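Long-range contacts in putative hydroxymethylglutaryl-CoA synthase (Streptococcus mutans, PDB 3SQZ), which probably catalyses the condensation of acetyl-CoA with acetoacetyl-CoA to 3-hydroxy-3-methylglutaryl-CoA, and is captured here with coenzyme A bound: residues Ser235-Thr246 / Phe339-Ile349; Val296-Ser305 / Leu318-Asn329. All coordinates share one frame; numbering follows the deposited sequence. Where two conformers were deposited one is given.

Contact 1 of 2, residues Ser235-Thr246 / Phe339-Ile349; sequences STKQYLDMLKTT and FSYGSGAVAEI. With COA (coenzyme A), chain D.
Three hydroxyls brought together by this contact, Ser235 OG from the helix, Tyr341 OH from a strand and Ser343 OG from the turn, all hydrogen-bond to one carboxylate oxygen, OD1 of Asp218. That shared partner holds Ser235 OG and Ser343 OG 3.8 Å apart without a direct bond between them. Both also border the thiol arm of coenzyme A, whose C3P lies 3.2 Å from Ser235 OG and 3.3 Å from Ser343 OG. Tyr341 CE2 comes within 3.9 Å of the coenzyme A sulfur, S1P.

Behind this polar end the helix packs through an aromatic cluster. Phe339 turns an edge to Tyr239 in a T-shaped pair, with CE2 over the centre of the tyrosine ring and the planes at 83°. Tyr239 OH bonds to the carbonyl oxygen of His267, which helps fix the ring that Phe339 meets. On the same helix, Leu243 lays its CD1 methyl over a face of Phe339, 3.6 Å from the ring centroid, a close CH-pi contact. Tyr341 lies with one face under the backbone of Tyr239, whose CA is 4.0 Å from the ring centroid. With CG anti to the backbone N (chi1 -179°), Tyr341 carries its hydroxyl to Asp218. Met242, in the conformer described, brings its sulfur to the edge of this ring, Met242 SD to Tyr341 CE1 3.8 Å, as a Met-aromatic contact; SD also meets Ala345 CB at 3.6 Å. Farther along, Thr246 and Ile349 lie alongside each other, running in opposite directions, with CG2 against CD1.

Phe339, Tyr341, Ala347 and Ile349 all direct their side chains at the helix from a two-stranded antiparallel hairpin. Helices layered against mixed beta-sheets build the thiolase fold, and here helix 232-254 covers strands 335-342 and 346-354 beside the coenzyme A pocket.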
loop_
_atom_site.group_PDB
_atom_site.type_symbol
_atom_site.label_atom_id
_atom_site.label_comp_id
_atom_site.label_asym_id
_atom_site.label_seq_id
_atom_site.Cartn_x
_atom_site.Cartn_y
_atom_site.Cartn_z
ATOM N N SER A 235 5.207 -1.935 -18.788
ATOM C CA SER A 235 5.302 -1.450 -17.423
ATOM C C SER A 235 6.379 -2.209 -16.638
ATOM O O SER A 235 7.147 -1.611 -15.898
ATOM C CB SER A 235 3.962 -1.522 -16.713
ATOM O OG SER A 235 4.054 -0.815 -15.498
ATOM N N THR A 236 6.444 -3.523 -16.818
ATOM C CA THR A 236 7.476 -4.326 -16.170
ATOM C C THR A 236 8.864 -3.853 -16.586
ATOM O O THR A 236 9.744 -3.666 -15.747
ATOM C CB THR A 236 7.295 -5.807 -16.501
ATOM O OG1 THR A 236 6.153 -6.302 -15.792
ATOM C CG2 THR A 236 8.538 -6.616 -16.113
ATOM N N LYS A 237 9.058 -3.642 -17.884
ATOM C CA LYS A 237 10.353 -3.187 -18.379
ATOM C C LYS A 237 10.736 -1.824 -17.798
ATOM O O LYS A 237 11.893 -1.591 -17.443
ATOM C CB LYS A 237 10.355 -3.124 -19.905
ATOM C CG LYS A 237 11.666 -2.640 -20.517
ATOM N N GLN A 238 9.766 -0.918 -17.708
ATOM C CA GLN A 238 10.030 0.419 -17.186
ATOM C C GLN A 238 10.261 0.397 -15.680
ATOM O O GLN A 238 11.110 1.126 -15.166
ATOM C CB GLN A 238 8.907 1.373 -17.574
ATOM C CG GLN A 238 8.910 1.673 -19.058
ATOM C CD GLN A 238 10.160 2.411 -19.486
ATOM O OE1 GLN A 238 10.539 3.412 -18.878
ATOM N NE2 GLN A 238 10.821 1.906 -20.524
ATOM N N TYR A 239 9.488 -0.416 -14.971
ATOM C CA TYR A 239 9.700 -0.630 -13.529
ATOM C C TYR A 239 11.152 -1.067 -13.316
ATOM O O TYR A 239 11.859 -0.523 -12.461
ATOM C CB TYR A 239 8.674 -1.659 -12.986
ATOM C CG TYR A 239 8.823 -2.258 -11.565
ATOM C CD1 TYR A 239 9.839 -3.166 -11.268
ATOM C CD2 TYR A 239 7.879 -1.992 -10.556
ATOM C CE1 TYR A 239 9.944 -3.758 -9.995
ATOM C CE2 TYR A 239 7.978 -2.581 -9.274
ATOM C CZ TYR A 239 9.012 -3.463 -8.998
ATOM O OH TYR A 239 9.122 -4.057 -7.745
ATOM N N LEU A 240 11.601 -2.045 -14.100
ATOM C CA LEU A 240 12.955 -2.574 -13.938
ATOM C C LEU A 240 14.045 -1.589 -14.353
ATOM O O LEU A 240 15.097 -1.529 -13.719
ATOM C CB LEU A 240 13.109 -3.909 -14.673
ATOM C CG LEU A 240 12.245 -5.036 -14.111
ATOM C CD1 LEU A 240 12.290 -6.253 -15.021
ATOM C CD2 LEU A 240 12.692 -5.410 -12.702
ATOM N N ASP A 241 13.801 -0.801 -15.398
ATOM C CA ASP A 241 14.801 0.177 -15.819
ATOM C C ASP A 241 14.912 1.356 -14.850
ATOM O O ASP A 241 16.009 1.851 -14.584
ATOM C CB ASP A 241 14.539 0.685 -17.233
ATOM C CG ASP A 241 15.682 1.534 -17.748
ATOM O OD1 ASP A 241 16.777 0.974 -17.960
ATOM O OD2 ASP A 241 15.497 2.758 -17.922
ATOM N N MET A 242 13.781 1.821 -14.329
ATOM C CA MET A 242 13.830 2.878 -13.335
ATOM C C MET A 242 14.452 2.373 -12.040
ATOM O O MET A 242 15.171 3.108 -11.371
ATOM C CB MET A 242 12.450 3.482 -13.122
ATOM C CG MET A 242 11.969 4.198 -14.365
ATOM S SD MET A 242 10.546 5.253 -14.092
ATOM C CE MET A 242 11.253 6.602 -13.148
ATOM N N LEU A 243 14.211 1.113 -11.707
ATOM C CA LEU A 243 14.884 0.520 -10.558
ATOM C C LEU A 243 16.401 0.506 -10.773
ATOM O O LEU A 243 17.170 0.988 -9.938
ATOM C CB LEU A 243 14.370 -0.893 -10.311
ATOM C CG LEU A 243 15.110 -1.724 -9.265
ATOM C CD1 LEU A 243 15.046 -1.120 -7.870
ATOM C CD2 LEU A 243 14.558 -3.136 -9.260
ATOM N N LYS A 244 16.828 -0.043 -11.903
ATOM C CA LYS A 244 18.251 -0.158 -12.199
ATOM C C LYS A 244 18.955 1.195 -12.182
ATOM O O LYS A 244 20.002 1.355 -11.547
ATOM C CB LYS A 244 18.463 -0.825 -13.561
ATOM C CG LYS A 244 19.915 -0.859 -14.023
ATOM C CD LYS A 244 20.042 -1.460 -15.414
ATOM C CE LYS A 244 21.496 -1.492 -15.873
ATOM N NZ LYS A 244 21.669 -2.243 -17.146
ATOM N N THR A 245 18.380 2.167 -12.884
ATOM C CA THR A 245 19.032 3.465 -13.043
ATOM C C THR A 245 18.993 4.288 -11.759
ATOM O O THR A 245 19.949 4.994 -11.437
ATOM C CB THR A 245 18.453 4.274 -14.231
ATOM O OG1 THR A 245 17.040 4.444 -14.071
ATOM C CG2 THR A 245 18.736 3.569 -15.552
ATOM N N THR A 246 17.892 4.207 -11.018
ATOM C CA THR A 246 17.802 4.959 -9.772
ATOM C C THR A 246 18.747 4.363 -8.726
ATOM O O THR A 246 19.435 5.088 -8.011
ATOM C CB THR A 246 16.359 5.037 -9.243
ATOM O OG1 THR A 246 15.496 5.515 -10.285
ATOM C CG2 THR A 246 16.277 5.989 -8.055
ATOM N N PHE A 339 12.406 0.509 -2.520
ATOM C CA PHE A 339 12.242 0.982 -3.888
ATOM C C PHE A 339 10.780 1.215 -4.181
ATOM O O PHE A 339 9.993 0.263 -4.276
ATOM C CB PHE A 339 12.757 -0.021 -4.920
ATOM C CG PHE A 339 12.326 0.318 -6.337
ATOM C CD1 PHE A 339 12.849 1.434 -6.984
ATOM C CD2 PHE A 339 11.394 -0.455 -7.012
ATOM C CE1 PHE A 339 12.465 1.762 -8.279
ATOM C CE2 PHE A 339 11.011 -0.123 -8.305
ATOM C CZ PHE A 339 11.546 0.981 -8.940
ATOM N N SER A 340 10.418 2.480 -4.320
ATOM C CA SER A 340 9.057 2.864 -4.642
ATOM C C SER A 340 8.937 3.162 -6.126
ATOM O O SER A 340 9.833 3.753 -6.717
ATOM C CB SER A 340 8.672 4.095 -3.818
ATOM O OG SER A 340 7.343 4.518 -4.075
ATOM N N TYR A 341 7.837 2.716 -6.720
ATOM C CA TYR A 341 7.525 3.002 -8.112
ATOM C C TYR A 341 6.081 3.439 -8.232
ATOM O O TYR A 341 5.204 2.974 -7.496
ATOM C CB TYR A 341 7.743 1.758 -8.987
ATOM C CG TYR A 341 7.469 1.946 -10.482
ATOM C CD1 TYR A 341 8.429 2.507 -11.318
ATOM C CD2 TYR A 341 6.263 1.549 -11.052
ATOM C CE1 TYR A 341 8.195 2.672 -12.671
ATOM C CE2 TYR A 341 6.016 1.709 -12.418
ATOM C CZ TYR A 341 6.985 2.280 -13.221
ATOM O OH TYR A 341 6.775 2.460 -14.573
ATOM N N GLY A 342 5.842 4.341 -9.170
ATOM C CA GLY A 342 4.501 4.658 -9.614
ATOM C C GLY A 342 4.537 4.789 -11.121
ATOM O O GLY A 342 5.443 5.400 -11.680
ATOM N N SER A 343 3.545 4.223 -11.786
ATOM C CA SER A 343 3.441 4.335 -13.231
ATOM C C SER A 343 3.320 5.779 -13.693
ATOM O O SER A 343 2.852 6.655 -12.952
ATOM C CB SER A 343 2.251 3.519 -13.723
ATOM O OG SER A 343 2.514 2.130 -13.611
ATOM N N GLY A 344 3.747 6.027 -14.919
ATOM C CA GLY A 344 3.596 7.341 -15.492
ATOM C C GLY A 344 4.812 8.213 -15.780
ATOM O O GLY A 344 4.693 9.036 -16.680
ATOM N N ALA A 345 5.958 8.121 -15.089
ATOM C CA ALA A 345 6.313 7.239 -13.984
ATOM C C ALA A 345 7.279 7.998 -13.077
ATOM O O ALA A 345 8.041 8.856 -13.534
ATOM C CB ALA A 345 6.998 5.966 -14.508
ATOM N N VAL A 346 7.257 7.649 -11.795
ATOM C CA VAL A 346 8.149 8.219 -10.797
ATOM C C VAL A 346 8.643 7.085 -9.915
ATOM O O VAL A 346 7.861 6.205 -9.540
ATOM C CB VAL A 346 7.419 9.275 -9.925
ATOM C CG1 VAL A 346 8.338 9.837 -8.844
ATOM C CG2 VAL A 346 6.864 10.395 -10.800
ATOM N N ALA A 347 9.936 7.091 -9.607
ATOM C CA ALA A 347 10.512 6.100 -8.708
ATOM C C ALA A 347 11.326 6.797 -7.640
ATOM O O ALA A 347 11.802 7.910 -7.848
ATOM C CB ALA A 347 11.386 5.123 -9.474
ATOM N N GLU A 348 11.510 6.143 -6.499
ATOM C CA GLU A 348 12.340 6.722 -5.458
ATOM C C GLU A 348 12.917 5.627 -4.591
ATOM O O GLU A 348 12.226 4.656 -4.268
ATOM C CB GLU A 348 11.555 7.738 -4.613
ATOM C CG GLU A 348 12.385 8.406 -3.525
ATOM C CD GLU A 348 11.716 9.622 -2.891
ATOM O OE1 GLU A 348 10.816 10.246 -3.501
ATOM O OE2 GLU A 348 12.098 9.948 -1.750
ATOM N N ILE A 349 14.190 5.776 -4.235
ATOM C CA ILE A 349 14.844 4.908 -3.273
ATOM C C ILE A 349 15.080 5.680 -1.987
ATOM O O ILE A 349 15.541 6.826 -2.013
ATOM C CB ILE A 349 16.155 4.374 -3.830
ATOM C CG1 ILE A 349 15.828 3.520 -5.049
ATOM C CG2 ILE A 349 16.930 3.595 -2.754
ATOM C CD1 ILE A 349 17.009 3.068 -5.808
HETATM N N1A COA D . 2.875 -21.782 -15.400
HETATM C C2A COA D . 3.725 -20.893 -14.844
HETATM N N3A COA D . 3.760 -19.588 -15.303
HETATM C C4A COA D . 2.933 -19.210 -16.315
HETATM C C5A COA D . 2.053 -20.123 -16.896
HETATM C C6A COA D . 2.019 -21.390 -16.449
HETATM N N6A COA D . 1.116 -22.338 -17.031
HETATM N N7A COA D . 1.347 -19.480 -17.880
HETATM C C8A COA D . 1.759 -18.210 -17.930
HETATM N N9A COA D . 2.773 -18.064 -16.950
HETATM C C1B COA D . 3.404 -16.812 -16.557
HETATM C C2B COA D . 4.647 -16.181 -17.243
HETATM O O2B COA D . 5.576 -16.762 -18.040
HETATM C C3B COA D . 4.856 -14.950 -16.379
HETATM O O3B COA D . 5.959 -14.688 -15.603
HETATM P P3B COA D . 7.303 -14.218 -16.202
HETATM O O7A COA D . 7.181 -12.699 -16.592
HETATM O O8A COA D . 8.328 -14.410 -15.040
HETATM O O9A COA D . 7.657 -15.063 -17.398
HETATM C C4B COA D . 3.465 -14.596 -16.015
HETATM O O4B COA D . 2.949 -15.860 -15.551
HETATM C C5B COA D . 2.647 -13.528 -16.657
HETATM O O5B COA D . 2.391 -14.015 -17.947
HETATM P P1A COA D . 1.565 -13.139 -18.973
HETATM O O1A COA D . 2.257 -11.731 -19.164
HETATM O O2A COA D . 1.447 -13.875 -20.293
HETATM O O3A COA D . 0.132 -12.937 -18.306
HETATM P P2A COA D . -0.905 -11.808 -18.721
HETATM O O4A COA D . -0.821 -11.500 -20.262
HETATM O O5A COA D . -2.300 -12.262 -18.359
HETATM O O6A COA D . -0.557 -10.469 -17.917
HETATM C CBP COA D . 0.222 -9.096 -16.071
HETATM C CCP COA D . 0.059 -10.477 -16.657
HETATM C CDP COA D . 1.108 -8.294 -16.963
HETATM C CEP COA D . 0.844 -9.175 -14.697
HETATM C CAP COA D . -1.146 -8.482 -15.981
HETATM O OAP COA D . -1.896 -9.040 -14.979
HETATM C C9P COA D . -1.109 -6.971 -15.860
HETATM O O9P COA D . -0.859 -6.236 -16.810
HETATM N N8P COA D . -1.447 -6.432 -14.530
HETATM C C7P COA D . -1.288 -5.023 -14.226
HETATM C C6P COA D . 0.156 -4.585 -14.090
HETATM C C5P COA D . 0.306 -3.135 -13.626
HETATM O O5P COA D . -0.583 -2.572 -13.030
HETATM N N4P COA D . 1.567 -2.475 -13.833
HETATM C C3P COA D . 1.776 -1.119 -13.303
HETATM C C2P COA D . 2.739 -0.987 -12.157
HETATM S S1P COA D . 4.279 -1.828 -12.332
#

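Contact 2 of 2, residues Val296-Ser305 / Leu318-Asn329; sequences VNFEASILYS and LGLLSLLENSQN
A close helix-helix crossing joins Val296-Ser305 to Leu318-Asn329, the axes passing 6.9 Å apart at 119°. At the crossing, Gly319 lets the backbones meet: its CA approaches Ser301 O to 3.2 Å as a CA-H...O contact, and Ser301 CB rests against Leu323 CB.

Ser322 OG is both donor and acceptor. Ser322 swings this hydroxyl away from its own N (chi1 -170°), which takes it to Ala300 O, where it donates in the carbonyl plane at 2.8 Å; OG in turn accepts from Tyr304 N at 3.2 Å. It thereby engages two backbone groups of Val296-Ser305, a carbonyl and an N-H four residues apart. The same oxygen sits over one face of the Tyr304 ring, while Leu318 CD1 packs near the ring's edge and against CB.

Both segments belong to the C-terminal part of a thiolase-fold enzyme, and Leu323 also reaches strand 263-266 at the margin of the central sheet. Tyr304 OH donates to Glu325 OE1 at 2.5 Å, and the oxygen receives it on its anti lone pair; the carboxylate is turned 73° from the ring. OE1 is also salt-bridged to Arg366 and OE2 accepts from Gln363 N, so Glu325 probably remains ionised. Asn326 ND2, bonded firmly to Ser322 O, adds a weak bond to Tyr304 OH.

Beyond the second helix, Ser327 OG accepts from Asn329 N in an ST turn, which presents both residues to Asn297. Asn329 ND2 gives a nearly straight bond to Asn297 OD1 (2.9 Å), while Asn297 ND2 makes only weak bonds to Ser327 OG and Asn329 OD1.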
loop_
_atom_site.group_PDB
_atom_site.type_symbol
_atom_site.label_atom_id
_atom_site.label_comp_id
_atom_site.label_asym_id
_atom_site.label_seq_id
_atom_site.Cartn_x
_atom_site.Cartn_y
_atom_site.Cartn_z
ATOM N N VAL A 296 15.801 -14.746 1.968
ATOM C CA VAL A 296 14.820 -15.098 2.985
ATOM C C VAL A 296 13.976 -13.878 3.351
ATOM O O VAL A 296 12.757 -13.981 3.533
ATOM C CB VAL A 296 15.516 -15.690 4.236
ATOM C CG1 VAL A 296 14.592 -15.670 5.437
ATOM C CG2 VAL A 296 16.009 -17.108 3.948
ATOM N N ASN A 297 14.616 -12.717 3.458
ATOM C CA ASN A 297 13.881 -11.495 3.770
ATOM C C ASN A 297 12.981 -11.059 2.622
ATOM O O ASN A 297 11.863 -10.583 2.854
ATOM C CB ASN A 297 14.817 -10.382 4.228
ATOM C CG ASN A 297 15.336 -10.614 5.635
ATOM O OD1 ASN A 297 16.338 -10.018 6.065
ATOM N ND2 ASN A 297 14.671 -11.498 6.355
ATOM N N PHE A 298 13.434 -11.246 1.389
ATOM C CA PHE A 298 12.560 -11.003 0.253
ATOM C C PHE A 298 11.293 -11.874 0.332
ATOM O O PHE A 298 10.163 -11.384 0.184
ATOM C CB PHE A 298 13.261 -11.220 -1.087
ATOM C CG PHE A 298 12.313 -11.110 -2.230
ATOM C CD1 PHE A 298 11.896 -9.861 -2.671
ATOM C CD2 PHE A 298 11.742 -12.243 -2.793
ATOM C CE1 PHE A 298 10.962 -9.743 -3.681
ATOM C CE2 PHE A 298 10.805 -12.128 -3.805
ATOM C CZ PHE A 298 10.418 -10.875 -4.248
ATOM N N GLU A 299 11.478 -13.166 0.586
ATOM C CA GLU A 299 10.346 -14.078 0.688
ATOM C C GLU A 299 9.400 -13.669 1.822
ATOM O O GLU A 299 8.181 -13.740 1.673
ATOM C CB GLU A 299 10.837 -15.513 0.860
ATOM C CG GLU A 299 11.605 -16.028 -0.351
ATOM C CD GLU A 299 10.746 -16.139 -1.597
ATOM O OE1 GLU A 299 9.549 -16.477 -1.477
ATOM O OE2 GLU A 299 11.277 -15.896 -2.703
ATOM N N ALA A 300 9.956 -13.228 2.948
ATOM C CA ALA A 300 9.128 -12.746 4.050
ATOM C C ALA A 300 8.293 -11.544 3.611
ATOM O O ALA A 300 7.132 -11.416 3.991
ATOM C CB ALA A 300 9.997 -12.376 5.246
ATOM N N SER A 301 8.890 -10.664 2.814
ATOM C CA SER A 301 8.247 -9.415 2.418
ATOM C C SER A 301 7.056 -9.593 1.482
ATOM O O SER A 301 6.208 -8.705 1.403
ATOM C CB SER A 301 9.264 -8.435 1.814
ATOM O OG SER A 301 9.550 -8.729 0.457
ATOM N N ILE A 302 6.975 -10.726 0.780
ATOM C CA ILE A 302 5.878 -10.927 -0.170
ATOM C C ILE A 302 4.731 -11.779 0.371
ATOM O O ILE A 302 3.726 -11.968 -0.309
ATOM C CB ILE A 302 6.377 -11.498 -1.524
ATOM C CG1 ILE A 302 6.914 -12.928 -1.375
ATOM C CG2 ILE A 302 7.425 -10.572 -2.140
ATOM C CD1 ILE A 302 7.318 -13.549 -2.706
ATOM N N LEU A 303 4.866 -12.266 1.599
ATOM C CA LEU A 303 3.878 -13.180 2.163
ATOM C C LEU A 303 2.463 -12.601 2.177
ATOM O O LEU A 303 1.514 -13.268 1.781
ATOM C CB LEU A 303 4.290 -13.553 3.579
ATOM C CG LEU A 303 4.239 -14.985 4.095
ATOM C CD1 LEU A 303 4.678 -15.997 3.050
ATOM C CD2 LEU A 303 5.138 -15.069 5.312
ATOM N N TYR A 304 2.310 -11.363 2.636
ATOM C CA TYR A 304 0.966 -10.790 2.710
ATOM C C TYR A 304 0.397 -10.505 1.324
ATOM O O TYR A 304 -0.775 -10.780 1.055
ATOM C CB TYR A 304 0.932 -9.532 3.579
ATOM C CG TYR A 304 1.265 -9.769 5.037
ATOM C CD1 TYR A 304 1.208 -11.041 5.602
ATOM C CD2 TYR A 304 1.636 -8.705 5.851
ATOM C CE1 TYR A 304 1.519 -11.243 6.935
ATOM C CE2 TYR A 304 1.948 -8.897 7.181
ATOM C CZ TYR A 304 1.894 -10.168 7.717
ATOM O OH TYR A 304 2.206 -10.383 9.036
ATOM N N SER A 305 1.229 -9.972 0.437
ATOM C CA SER A 305 0.767 -9.635 -0.897
ATOM C C SER A 305 0.238 -10.859 -1.658
ATOM O O SER A 305 -0.697 -10.748 -2.445
ATOM C CB SER A 305 1.884 -8.928 -1.658
ATOM O OG SER A 305 2.125 -7.657 -1.066
ATOM N N LEU A 318 2.989 -2.446 2.655
ATOM C CA LEU A 318 2.490 -3.757 3.040
ATOM C C LEU A 318 3.647 -4.767 3.029
ATOM O O LEU A 318 3.751 -5.610 3.918
ATOM C CB LEU A 318 1.359 -4.200 2.108
ATOM C CG LEU A 318 0.789 -5.597 2.383
ATOM C CD1 LEU A 318 0.192 -5.693 3.782
ATOM C CD2 LEU A 318 -0.246 -5.949 1.324
ATOM N N GLY A 319 4.513 -4.688 2.023
ATOM C CA GLY A 319 5.679 -5.553 1.989
ATOM C C GLY A 319 6.630 -5.288 3.144
ATOM O O GLY A 319 7.198 -6.225 3.714
ATOM N N LEU A 320 6.832 -4.016 3.494
ATOM C CA LEU A 320 7.623 -3.683 4.675
ATOM C C LEU A 320 7.013 -4.346 5.921
ATOM O O LEU A 320 7.708 -4.976 6.723
ATOM C CB LEU A 320 7.704 -2.166 4.855
ATOM C CG LEU A 320 8.383 -1.691 6.143
ATOM C CD1 LEU A 320 9.859 -2.116 6.235
ATOM C CD2 LEU A 320 8.246 -0.179 6.293
ATOM N N LEU A 321 5.703 -4.215 6.078
ATOM C CA LEU A 321 5.024 -4.804 7.226
ATOM C C LEU A 321 5.171 -6.329 7.244
ATOM O O LEU A 321 5.476 -6.927 8.275
ATOM C CB LEU A 321 3.557 -4.399 7.200
ATOM C CG LEU A 321 2.711 -4.840 8.389
ATOM C CD1 LEU A 321 3.234 -4.271 9.707
ATOM C CD2 LEU A 321 1.263 -4.441 8.139
ATOM N N SER A 322 4.972 -6.949 6.087
ATOM C CA SER A 322 5.129 -8.384 5.940
ATOM C C SER A 322 6.556 -8.815 6.312
ATOM O O SER A 322 6.756 -9.799 7.029
ATOM C CB SER A 322 4.796 -8.761 4.499
ATOM O OG SER A 322 4.701 -10.163 4.325
ATOM N N LEU A 323 7.542 -8.071 5.826
ATOM C CA LEU A 323 8.934 -8.316 6.174
ATOM C C LEU A 323 9.148 -8.273 7.683
ATOM O O LEU A 323 9.735 -9.183 8.268
ATOM C CB LEU A 323 9.814 -7.264 5.507
ATOM C CG LEU A 323 11.272 -7.237 5.970
ATOM C CD1 LEU A 323 12.020 -8.526 5.578
ATOM C CD2 LEU A 323 11.978 -6.002 5.425
ATOM N N LEU A 324 8.686 -7.207 8.327
ATOM C CA LEU A 324 8.971 -7.034 9.744
ATOM C C LEU A 324 8.294 -8.093 10.596
ATOM O O LEU A 324 8.839 -8.510 11.621
ATOM C CB LEU A 324 8.549 -5.644 10.214
ATOM C CG LEU A 324 9.260 -4.480 9.524
ATOM C CD1 LEU A 324 8.929 -3.186 10.246
ATOM C CD2 LEU A 324 10.769 -4.702 9.458
ATOM N N GLU A 325 7.111 -8.528 10.172
ATOM C CA GLU A 325 6.331 -9.510 10.915
ATOM C C GLU A 325 6.719 -10.961 10.614
ATOM O O GLU A 325 6.317 -11.871 11.334
ATOM C CB GLU A 325 4.827 -9.276 10.699
ATOM C CG GLU A 325 4.368 -8.022 11.421
ATOM C CD GLU A 325 2.898 -7.660 11.262
ATOM O OE1 GLU A 325 2.188 -8.233 10.402
ATOM O OE2 GLU A 325 2.452 -6.772 12.024
ATOM N N ASN A 326 7.513 -11.179 9.572
ATOM C CA ASN A 326 7.829 -12.541 9.147
ATOM C C ASN A 326 9.302 -12.895 9.016
ATOM O O ASN A 326 9.645 -14.073 8.988
ATOM C CB ASN A 326 7.059 -12.897 7.878
ATOM C CG ASN A 326 5.572 -12.927 8.122
ATOM O OD1 ASN A 326 5.038 -13.911 8.631
ATOM N ND2 ASN A 326 4.899 -11.831 7.806
ATOM N N SER A 327 10.183 -11.907 8.962
ATOM C CA SER A 327 11.607 -12.222 8.967
ATOM C C SER A 327 12.005 -12.799 10.308
ATOM O O SER A 327 11.568 -12.314 11.357
ATOM C CB SER A 327 12.457 -10.988 8.698
ATOM O OG SER A 327 13.830 -11.296 8.898
ATOM N N GLN A 328 12.861 -13.811 10.275
ATOM C CA GLN A 328 13.365 -14.408 11.503
ATOM C C GLN A 328 14.766 -13.916 11.850
ATOM O O GLN A 328 15.365 -14.385 12.822
ATOM C CB GLN A 328 13.299 -15.934 11.422
ATOM C CG GLN A 328 11.868 -16.441 11.275
ATOM C CD GLN A 328 11.762 -17.953 11.311
ATOM O OE1 GLN A 328 10.740 -18.504 11.722
ATOM N NE2 GLN A 328 12.817 -18.631 10.880
ATOM N N ASN A 329 15.288 -12.964 11.077
ATOM C CA ASN A 329 16.664 -12.516 11.279
ATOM C C ASN A 329 16.871 -11.015 11.492
ATOM O O ASN A 329 17.960 -10.604 11.877
ATOM C CB ASN A 329 17.563 -13.000 10.141
ATOM C CG ASN A 329 17.121 -12.475 8.802
ATOM O OD1 ASN A 329 16.609 -13.223 7.963
ATOM N ND2 ASN A 329 17.293 -11.178 8.598
#

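From the N terminus, helix 232-254 supplies the first half of contact 1, and the chain then runs through strand 263-266 and helix 271-279 before helix 288-302 begins contact 2. Only 12 residues separate the segments of contact 2, which closes a short excursion holding Asn310, a predicted substrate-binding residue. Helix 315-326 leads into strand 335-342, and Phe339-Ile349 closes the 92-residue loop of contact 1, so contact 2 is enclosed within it. Their centres lie 21 Å apart, and they do not touch. Strand 263-266 connects them: contact 1 packs on Phe264 and Phe266, contact 2 on the alternating Ala263 and Cys265.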